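Local coordinates for P domain of VPI (Norovirus Hu/GI.7/TCH-060/USA/2003, PDB 4P3I), which forms the protruding domain of the norovirus capsid protein VP1 and binds galactose- and fucose-containing glycans, probably those of host cells, at residues D107-T112 and L158-P163; Y246-T251 and P280-F285. One frame throughout, in Å; residues are numbered along the deposited sequence.

Contact 1: D107-T112 and L158-P163; sequences DWHVST and LAWVSP. With GAL (beta-D-galactopyranose), chain E.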
ATOM      1  N   ASP A 107      17.180  -3.261 -14.920  1.00 14.62           N
ATOM      2  CA  ASP A 107      15.997  -2.935 -15.712  1.00 11.75           C
ATOM      3  C   ASP A 107      14.737  -3.000 -14.850  1.00 11.98           C
ATOM      4  O   ASP A 107      14.585  -3.883 -14.001  1.00 10.83           O
ATOM      5  CB  ASP A 107      15.849  -3.903 -16.890  1.00 12.34           C
ATOM      6  CG  ASP A 107      16.728  -3.542 -18.069  1.00 15.78           C
ATOM      7  OD1 ASP A 107      17.718  -2.790 -17.899  1.00 15.63           O
ATOM      8  OD2 ASP A 107      16.433  -4.029 -19.178  1.00 17.45           O
ATOM      9  N   TRP A 108      13.828  -2.058 -15.069  1.00 13.60           N
ATOM     10  CA  TRP A 108      12.537  -2.095 -14.398  1.00 10.59           C
ATOM     11  C   TRP A 108      11.455  -2.476 -15.389  1.00  9.78           C
ATOM     12  O   TRP A 108      11.554  -2.180 -16.574  1.00 11.66           O
ATOM     13  CB  TRP A 108      12.179  -0.728 -13.835  1.00  9.65           C
ATOM     14  CG  TRP A 108      13.028  -0.253 -12.712  1.00 10.13           C
ATOM     15  CD1 TRP A 108      13.932  -0.972 -11.986  1.00 10.38           C
ATOM     16  CD2 TRP A 108      13.053   1.075 -12.190  1.00 12.64           C
ATOM     17  NE1 TRP A 108      14.519  -0.164 -11.031  1.00 10.07           N
ATOM     18  CE2 TRP A 108      13.996   1.098 -11.144  1.00 10.71           C
ATOM     19  CE3 TRP A 108      12.370   2.256 -12.513  1.00 11.70           C
ATOM     20  CZ2 TRP A 108      14.269   2.256 -10.412  1.00 11.85           C
ATOM     21  CZ3 TRP A 108      12.642   3.398 -11.787  1.00 10.11           C
ATOM     22  CH2 TRP A 108      13.584   3.394 -10.749  1.00  9.60           C
ATOM     23  N   HIS A 109      10.407  -3.120 -14.890  1.00 10.92           N
ATOM     24  CA  HIS A 109       9.250  -3.431 -15.714  1.00 11.83           C
ATOM     25  C   HIS A 109       8.036  -2.951 -14.947  1.00 10.08           C
ATOM     26  O   HIS A 109       7.724  -3.471 -13.882  1.00 11.36           O
ATOM     27  CB  HIS A 109       9.217  -4.933 -16.022  1.00  9.91           C
ATOM     28  CG  HIS A 109      10.493  -5.423 -16.624  1.00 11.22           C
ATOM     29  ND1 HIS A 109      11.458  -6.078 -15.886  1.00 12.25           N
ATOM     30  CD2 HIS A 109      10.938  -5.412 -17.902  1.00 11.27           C
ATOM     31  CE1 HIS A 109      12.454  -6.424 -16.680  1.00 14.02           C
ATOM     32  NE2 HIS A 109      12.164  -6.032 -17.908  1.00 12.99           N
ATOM     33  N   VAL A 110       7.386  -1.919 -15.487  1.00  9.12           N
ATOM     34  CA  VAL A 110       6.396  -1.140 -14.757  1.00  8.82           C
ATOM     35  C   VAL A 110       5.068  -1.260 -15.486  1.00  9.13           C
ATOM     36  O   VAL A 110       4.974  -0.945 -16.669  1.00 10.43           O
ATOM     37  CB  VAL A 110       6.815   0.363 -14.692  1.00  9.92           C
ATOM     38  CG1 VAL A 110       5.848   1.168 -13.833  1.00 13.42           C
ATOM     39  CG2 VAL A 110       8.232   0.494 -14.140  1.00 11.38           C
ATOM     40  N   SER A 111       4.052  -1.749 -14.786  1.00 10.10           N
ATOM     41  CA  SER A 111       2.759  -1.976 -15.410  1.00 10.73           C
ATOM     42  C   SER A 111       1.885  -0.750 -15.199  1.00  9.54           C
ATOM     43  O   SER A 111       1.532  -0.429 -14.057  1.00 11.14           O
ATOM     44  CB  SER A 111       2.101  -3.211 -14.798  1.00 13.14           C
ATOM     45  OG  SER A 111       0.921  -3.567 -15.498  1.00 14.06           O
ATOM     46  N   THR A 112       1.530  -0.072 -16.288  1.00 10.07           N
ATOM     47  CA  THR A 112       0.768   1.176 -16.201  1.00 10.40           C
ATOM     48  C   THR A 112      -0.573   1.099 -16.942  1.00 11.35           C
ATOM     49  O   THR A 112      -0.769   0.254 -17.813  1.00 13.52           O
ATOM     50  CB  THR A 112       1.588   2.387 -16.745  1.00 12.69           C
ATOM     51  OG1 THR A 112       1.854   2.220 -18.142  1.00 12.48           O
ATOM     52  CG2 THR A 112       2.915   2.517 -16.002  1.00 11.09           C
ATOM     53  N   LEU A 158       5.796  -0.625 -10.185  1.00  8.33           N
ATOM     54  CA  LEU A 158       6.876  -1.562 -10.463  1.00 10.63           C
ATOM     55  C   LEU A 158       6.398  -3.009 -10.295  1.00 10.73           C
ATOM     56  O   LEU A 158       5.930  -3.401  -9.224  1.00 12.09           O
ATOM     57  CB  LEU A 158       8.057  -1.285  -9.539  1.00  9.01           C
ATOM     58  CG  LEU A 158       9.314  -2.120  -9.794  1.00 11.80           C
ATOM     59  CD1 LEU A 158       9.959  -1.768 -11.135  1.00 12.28           C
ATOM     60  CD2 LEU A 158      10.289  -1.936  -8.639  1.00 12.26           C
ATOM     61  N   ALA A 159       6.509  -3.789 -11.369  1.00  8.65           N
ATOM     62  CA  ALA A 159       5.996  -5.151 -11.386  1.00  9.34           C
ATOM     63  C   ALA A 159       7.097  -6.165 -11.127  1.00 10.51           C
ATOM     64  O   ALA A 159       6.907  -7.110 -10.361  1.00 10.21           O
ATOM     65  CB  ALA A 159       5.306  -5.446 -12.729  1.00  8.87           C
ATOM     66  N   TRP A 160       8.244  -5.970 -11.774  1.00 10.55           N
ATOM     67  CA  TRP A 160       9.415  -6.835 -11.559  1.00  9.77           C
ATOM     68  C   TRP A 160      10.684  -6.166 -12.062  1.00  9.81           C
ATOM     69  O   TRP A 160      10.622  -5.135 -12.728  1.00 10.17           O
ATOM     70  CB  TRP A 160       9.234  -8.216 -12.218  1.00 10.38           C
ATOM     71  CG  TRP A 160       8.947  -8.243 -13.721  1.00 11.99           C
ATOM     72  CD1 TRP A 160       7.773  -7.919 -14.336  1.00 12.75           C
ATOM     73  CD2 TRP A 160       9.834  -8.688 -14.764  1.00 11.07           C
ATOM     74  NE1 TRP A 160       7.878  -8.111 -15.700  1.00 12.71           N
ATOM     75  CE2 TRP A 160       9.131  -8.588 -15.985  1.00 11.80           C
ATOM     76  CE3 TRP A 160      11.155  -9.157 -14.782  1.00 14.09           C
ATOM     77  CZ2 TRP A 160       9.707  -8.929 -17.213  1.00 12.79           C
ATOM     78  CZ3 TRP A 160      11.722  -9.502 -16.004  1.00 12.12           C
ATOM     79  CH2 TRP A 160      11.000  -9.384 -17.202  1.00 12.35           C
ATOM     80  N   VAL A 161      11.832  -6.743 -11.723  1.00  9.74           N
ATOM     81  CA  VAL A 161      13.107  -6.171 -12.142  1.00 10.05           C
ATOM     82  C   VAL A 161      14.001  -7.276 -12.677  1.00 10.90           C
ATOM     83  O   VAL A 161      13.835  -8.449 -12.330  1.00 11.31           O
ATOM     84  CB  VAL A 161      13.835  -5.394 -10.994  1.00  9.87           C
ATOM     85  CG1 VAL A 161      12.977  -4.226 -10.494  1.00 13.80           C
ATOM     86  CG2 VAL A 161      14.199  -6.317  -9.845  1.00 11.77           C
ATOM     87  N   SER A 162      14.936  -6.897 -13.540  1.00 11.40           N
ATOM     88  CA  SER A 162      15.821  -7.859 -14.179  1.00 12.40           C
ATOM     89  C   SER A 162      17.168  -7.195 -14.453  1.00 13.58           C
ATOM     90  O   SER A 162      17.284  -5.976 -14.342  1.00 12.58           O
ATOM     91  CB  SER A 162      15.186  -8.389 -15.474  1.00 13.51           C
ATOM     92  OG  SER A 162      15.000  -7.357 -16.423  1.00 12.82           O
ATOM     93  N   PRO A 163      18.200  -7.998 -14.787  1.00 14.05           N
ATOM     94  CA  PRO A 163      19.534  -7.407 -14.948  1.00 14.77           C
ATOM     95  C   PRO A 163      19.646  -6.418 -16.106  1.00 16.33           C
ATOM     96  O   PRO A 163      18.954  -6.553 -17.114  1.00 17.59           O
ATOM     97  CB  PRO A 163      20.425  -8.623 -15.229  1.00 19.55           C
ATOM     98  CG  PRO A 163      19.700  -9.766 -14.646  1.00 20.11           C
ATOM     99  CD  PRO A 163      18.246  -9.472 -14.842  1.00 14.80           C
TER
HETATM  100  C1  GAL E   2      15.708  -9.285 -21.236  0.81 24.76           C
HETATM  101  C2  GAL E   2      14.887  -8.367 -20.346  0.81 21.92           C
HETATM  102  C3  GAL E   2      15.665  -7.091 -20.075  0.81 16.44           C
HETATM  103  C4  GAL E   2      17.032  -7.440 -19.511  0.81 17.71           C
HETATM  104  C5  GAL E   2      17.735  -8.408 -20.448  0.81 20.69           C
HETATM  105  C6  GAL E   2      19.108  -8.767 -19.877  0.81 24.99           C
HETATM  106  O2  GAL E   2      13.651  -8.045 -21.001  0.81 21.98           O
HETATM  107  O3  GAL E   2      14.948  -6.284 -19.129  0.81 17.75           O
HETATM  108  O4  GAL E   2      16.877  -8.049 -18.222  0.81 15.42           O
HETATM  109  O5  GAL E   2      16.947  -9.600 -20.584  0.81 20.98           O
HETATM  110  O6  GAL E   2      19.719  -9.767 -20.694  0.81 29.49           O
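His109 lies flat against the indole of Trp160, the two rings forming a face-to-face stack with the imidazole over the six-membered ring, centroids 3.5 Å apart and planes at 18°. Its CB adds a CH-pi contact above the neighbouring five-membered ring, so the whole side chain rests on one aromatic surface. Trp160 reaches this place because its CG sits between the backbone N and the carbonyl carbon (chi1 57°), which folds the indole back beneath the imidazole. The edge of the imidazole is thereby aimed at the sugar: His109 NE2 donates to galactose O3 at 3.1 Å. That same hydroxyl donates a hydrogen bond to Asp107 OD2, with O3 to OD2 at 2.7 Å. At the next hydroxyl, galactose O4 donates to Pro163 O at 2.8 Å and also accepts a bond from Ser162 OG, whose exact place is less sure. Behind this shell, backbone bonds pair Asp107 with Ser162 and His109 with Trp160 in antiparallel register. A classic beta bulge sets two residues, Ala159 and Trp160, against the single His109, Ala159 N donating to His109 O at 2.8 Å and Trp160 N only weakly. The opposite face is apolar: Leu158 CD1 packs 3.6 Å from Trp108 CB, and Val161 lies alongside the indole of Trp108. A salt bridge from Lys130 to Asp107 OD2 would help keep the carboxylate charged. These bonds would suit galactose, whose axial O4 is held here, and the carboxylate probably polarises O3 into a better acceptor for His109.

Contact 2: Y246-T251 and P280-F285; sequences YVDPDT and PTNGVF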
ATOM      1  N   TYR A 246      10.635  -5.779  21.104  1.00 12.18           N
ATOM      2  CA  TYR A 246       9.865  -6.567  20.148  1.00 12.25           C
ATOM      3  C   TYR A 246       9.105  -7.615  20.952  1.00 13.27           C
ATOM      4  O   TYR A 246       9.701  -8.517  21.534  1.00 15.50           O
ATOM      5  CB  TYR A 246      10.813  -7.220  19.138  1.00 13.45           C
ATOM      6  CG  TYR A 246      10.146  -8.007  18.023  1.00 12.72           C
ATOM      7  CD1 TYR A 246       9.378  -7.367  17.056  1.00 10.90           C
ATOM      8  CD2 TYR A 246      10.321  -9.383  17.917  1.00 14.45           C
ATOM      9  CE1 TYR A 246       8.786  -8.084  16.021  1.00 11.63           C
ATOM     10  CE2 TYR A 246       9.731 -10.109  16.888  1.00 13.24           C
ATOM     11  CZ  TYR A 246       8.965  -9.452  15.945  1.00 11.83           C
ATOM     12  OH  TYR A 246       8.375 -10.163  14.922  1.00 14.38           O
ATOM     13  N   VAL A 247       7.784  -7.484  21.002  1.00 13.69           N
ATOM     14  CA  VAL A 247       6.989  -8.200  21.989  1.00 15.12           C
ATOM     15  C   VAL A 247       6.023  -9.205  21.364  1.00 15.76           C
ATOM     16  O   VAL A 247       5.407  -8.926  20.346  1.00 17.71           O
ATOM     17  CB  VAL A 247       6.180  -7.189  22.830  1.00 20.09           C
ATOM     18  CG1 VAL A 247       5.352  -7.889  23.892  1.00 25.32           C
ATOM     19  CG2 VAL A 247       7.122  -6.176  23.458  1.00 16.44           C
ATOM     20  N   ASP A 248       5.901 -10.377  21.982  1.00 17.11           N
ATOM     21  CA  ASP A 248       4.873 -11.334  21.586  1.00 18.17           C
ATOM     22  C   ASP A 248       3.516 -10.808  22.039  1.00 19.66           C
ATOM     23  O   ASP A 248       3.306 -10.621  23.229  1.00 23.20           O
ATOM     24  CB  ASP A 248       5.134 -12.690  22.238  1.00 25.59           C
ATOM     25  CG  ASP A 248       4.159 -13.752  21.768  1.00 33.58           C
ATOM     26  OD1 ASP A 248       2.980 -13.708  22.177  1.00 35.34           O
ATOM     27  OD2 ASP A 248       4.574 -14.627  20.984  1.00 35.72           O
ATOM     28  N   PRO A 249       2.582 -10.592  21.097  1.00 23.15           N
ATOM     29  CA  PRO A 249       1.289  -9.976  21.424  1.00 30.10           C
ATOM     30  C   PRO A 249       0.347 -10.876  22.224  1.00 32.16           C
ATOM     31  O   PRO A 249      -0.658 -10.389  22.744  1.00 34.61           O
ATOM     32  CB  PRO A 249       0.689  -9.683  20.047  1.00 31.86           C
ATOM     33  CG  PRO A 249       1.261 -10.732  19.175  1.00 29.41           C
ATOM     34  CD  PRO A 249       2.677 -10.929  19.665  1.00 26.14           C
ATOM     35  N   ASP A 250       0.657 -12.165  22.319  1.00 29.82           N
ATOM     36  CA  ASP A 250      -0.187 -13.085  23.077  1.00 34.72           C
ATOM     37  C   ASP A 250       0.304 -13.276  24.506  1.00 35.23           C
ATOM     38  O   ASP A 250      -0.498 -13.388  25.430  1.00 33.87           O
ATOM     39  CB  ASP A 250      -0.277 -14.439  22.379  1.00 39.65           C
ATOM     40  CG  ASP A 250      -0.950 -14.352  21.031  1.00 45.91           C
ATOM     41  OD1 ASP A 250      -1.962 -13.628  20.914  1.00 46.43           O
ATOM     42  OD2 ASP A 250      -0.458 -15.003  20.086  1.00 47.55           O
ATOM     43  N   THR A 251       1.619 -13.319  24.684  1.00 32.92           N
ATOM     44  CA  THR A 251       2.195 -13.569  26.004  1.00 37.59           C
ATOM     45  C   THR A 251       2.708 -12.285  26.637  1.00 35.47           C
ATOM     46  O   THR A 251       2.972 -12.240  27.841  1.00 35.03           O
ATOM     47  CB  THR A 251       3.365 -14.560  25.926  1.00 37.44           C
ATOM     48  OG1 THR A 251       4.443 -13.962  25.195  1.00 33.61           O
ATOM     49  CG2 THR A 251       2.933 -15.849  25.238  1.00 41.28           C
ATOM     50  N   PRO A 280      10.569 -14.823  15.892  1.00 16.04           N
ATOM     51  CA  PRO A 280       9.224 -15.007  15.341  1.00 16.38           C
ATOM     52  C   PRO A 280       8.830 -13.779  14.540  1.00 16.79           C
ATOM     53  O   PRO A 280       9.296 -12.671  14.823  1.00 14.25           O
ATOM     54  CB  PRO A 280       8.339 -15.096  16.591  1.00 18.44           C
ATOM     55  CG  PRO A 280       9.258 -15.531  17.682  1.00 21.85           C
ATOM     56  CD  PRO A 280      10.573 -14.884  17.366  1.00 17.53           C
ATOM     57  N   THR A 281       7.962 -13.975  13.557  1.00 17.09           N
ATOM     58  CA  THR A 281       7.572 -12.889  12.671  1.00 16.51           C
ATOM     59  C   THR A 281       6.195 -12.304  13.014  1.00 20.04           C
ATOM     60  O   THR A 281       5.612 -11.581  12.208  1.00 22.55           O
ATOM     61  CB  THR A 281       7.588 -13.365  11.208  1.00 16.14           C
ATOM     62  OG1 THR A 281       6.730 -14.502  11.069  1.00 20.32           O
ATOM     63  CG2 THR A 281       8.995 -13.786  10.814  1.00 17.06           C
ATOM     64  N   ASN A 282       5.687 -12.606  14.207  1.00 14.64           N
ATOM     65  CA  ASN A 282       4.369 -12.118  14.617  1.00 13.06           C
ATOM     66  C   ASN A 282       4.441 -11.159  15.802  1.00 12.57           C
ATOM     67  O   ASN A 282       3.425 -10.853  16.426  1.00 15.40           O
ATOM     68  CB  ASN A 282       3.440 -13.288  14.950  1.00 15.74           C
ATOM     69  CG  ASN A 282       3.858 -14.016  16.209  1.00 17.47           C
ATOM     70  OD1 ASN A 282       5.034 -14.021  16.573  1.00 19.07           O
ATOM     71  ND2 ASN A 282       2.895 -14.629  16.891  1.00 18.97           N
ATOM     72  N   GLY A 283       5.650 -10.693  16.104  1.00 11.97           N
ATOM     73  CA  GLY A 283       5.865  -9.744  17.190  1.00 11.28           C
ATOM     74  C   GLY A 283       5.512  -8.301  16.856  1.00 12.34           C
ATOM     75  O   GLY A 283       5.400  -7.922  15.691  1.00 11.33           O
ATOM     76  N   VAL A 284       5.336  -7.497  17.901  1.00 10.93           N
ATOM     77  CA  VAL A 284       5.002  -6.082  17.753  1.00 10.77           C
ATOM     78  C   VAL A 284       6.086  -5.234  18.414  1.00 11.50           C
ATOM     79  O   VAL A 284       6.495  -5.525  19.540  1.00 12.73           O
ATOM     80  CB  VAL A 284       3.655  -5.777  18.437  1.00 12.61           C
ATOM     81  CG1 VAL A 284       3.314  -4.281  18.343  1.00 12.42           C
ATOM     82  CG2 VAL A 284       2.548  -6.642  17.848  1.00 15.88           C
ATOM     83  N   PHE A 285       6.556  -4.196  17.725  1.00 10.48           N
ATOM     84  CA  PHE A 285       7.505  -3.268  18.335  1.00 11.59           C
ATOM     85  C   PHE A 285       6.750  -2.325  19.256  1.00 13.41           C
ATOM     86  O   PHE A 285       5.667  -1.846  18.915  1.00 11.14           O
ATOM     87  CB  PHE A 285       8.274  -2.466  17.281  1.00 11.42           C
ATOM     88  CG  PHE A 285       9.271  -3.282  16.503  1.00  9.08           C
ATOM     89  CD1 PHE A 285      10.535  -3.526  17.021  1.00  9.01           C
ATOM     90  CD2 PHE A 285       8.937  -3.813  15.264  1.00 11.32           C
ATOM     91  CE1 PHE A 285      11.457  -4.292  16.313  1.00  8.37           C
ATOM     92  CE2 PHE A 285       9.855  -4.575  14.550  1.00  9.92           C
ATOM     93  CZ  PHE A 285      11.117  -4.810  15.074  1.00 10.33           C
TER
HETATM   94  O   HOH W   1       5.942 -14.971  18.993  1.00 17.70           O
HETATM   95  O   HOH W   2       2.084 -15.657  19.664  1.00 37.66           O
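Tyr246 lays its ring beside Phe285 and reaches on to the loop 280-283 that leads into that strand, meeting a different neighbour at each step. With CG anti to the backbone N (chi1 -176°), the side chain extends from the strand toward Pro280. CB comes first, loosely against the rim of the Phe285 ring. CD1 then points at the centre of that ring, 3.7 Å from Phe285 CZ, in an edge-to-face pair with planes at 50°. Farther out, CE1 touches the carbonyl of Gly283, while CZ lies 3.4 Å from Gly283 CA, which sits over a face of the phenol; glycine suits this spot because it brings no side chain into the ring. At the tip the hydroxyl works both ways. Tyr246 OH donates to Pro280 O at 2.7 Å. Tyr246 OH also accepts from Gly283 N at 3.0 Å, so the loop is held at two backbone groups. In the backbone, Val247 and Val284 form a hydrogen-bonded antiparallel pair, Val247 N to Val284 O at 2.8 Å, with side chains on the opposite face from the aromatic rings. Pro249 CD packs 3.3 Å from Asn282 O. Asp248 OD1 accepts from the backbone N atoms of Asp250 and Thr251, which approach from opposite faces of the carboxylate. Asp248 OD2 is tied through a water to Asn282 ND2 and Asp250 OD2. Phe258 and Met29 border the aromatic core. The tyrosine thus holds the incoming loop and an Asx turn shapes the exit from strand 241-247, within a curled antiparallel sheet consistent with the P1 subdomain.

In the fold
From the N terminus, the chain passes Leu14, which hydrogen-bonds to Gly283 of contact 2, and adds strand 28-30 to the sheet that contact 2 later helps complete. It then crosses to the six-stranded sheet, where contact 1 closes a 45-residue loop by joining strands 107-114 and 153-162; strand 124-129, inside that loop, flanks 107-114 on the other side. Strand 200-207 returns the chain to the first sheet, where contact 2 closes a 28-residue loop containing strands 254-261 and 265-268. The loops follow in series, neither nesting nor crossing, with centres about 34 Å apart. This out-and-back path is consistent with a P2 insertion carried on P1.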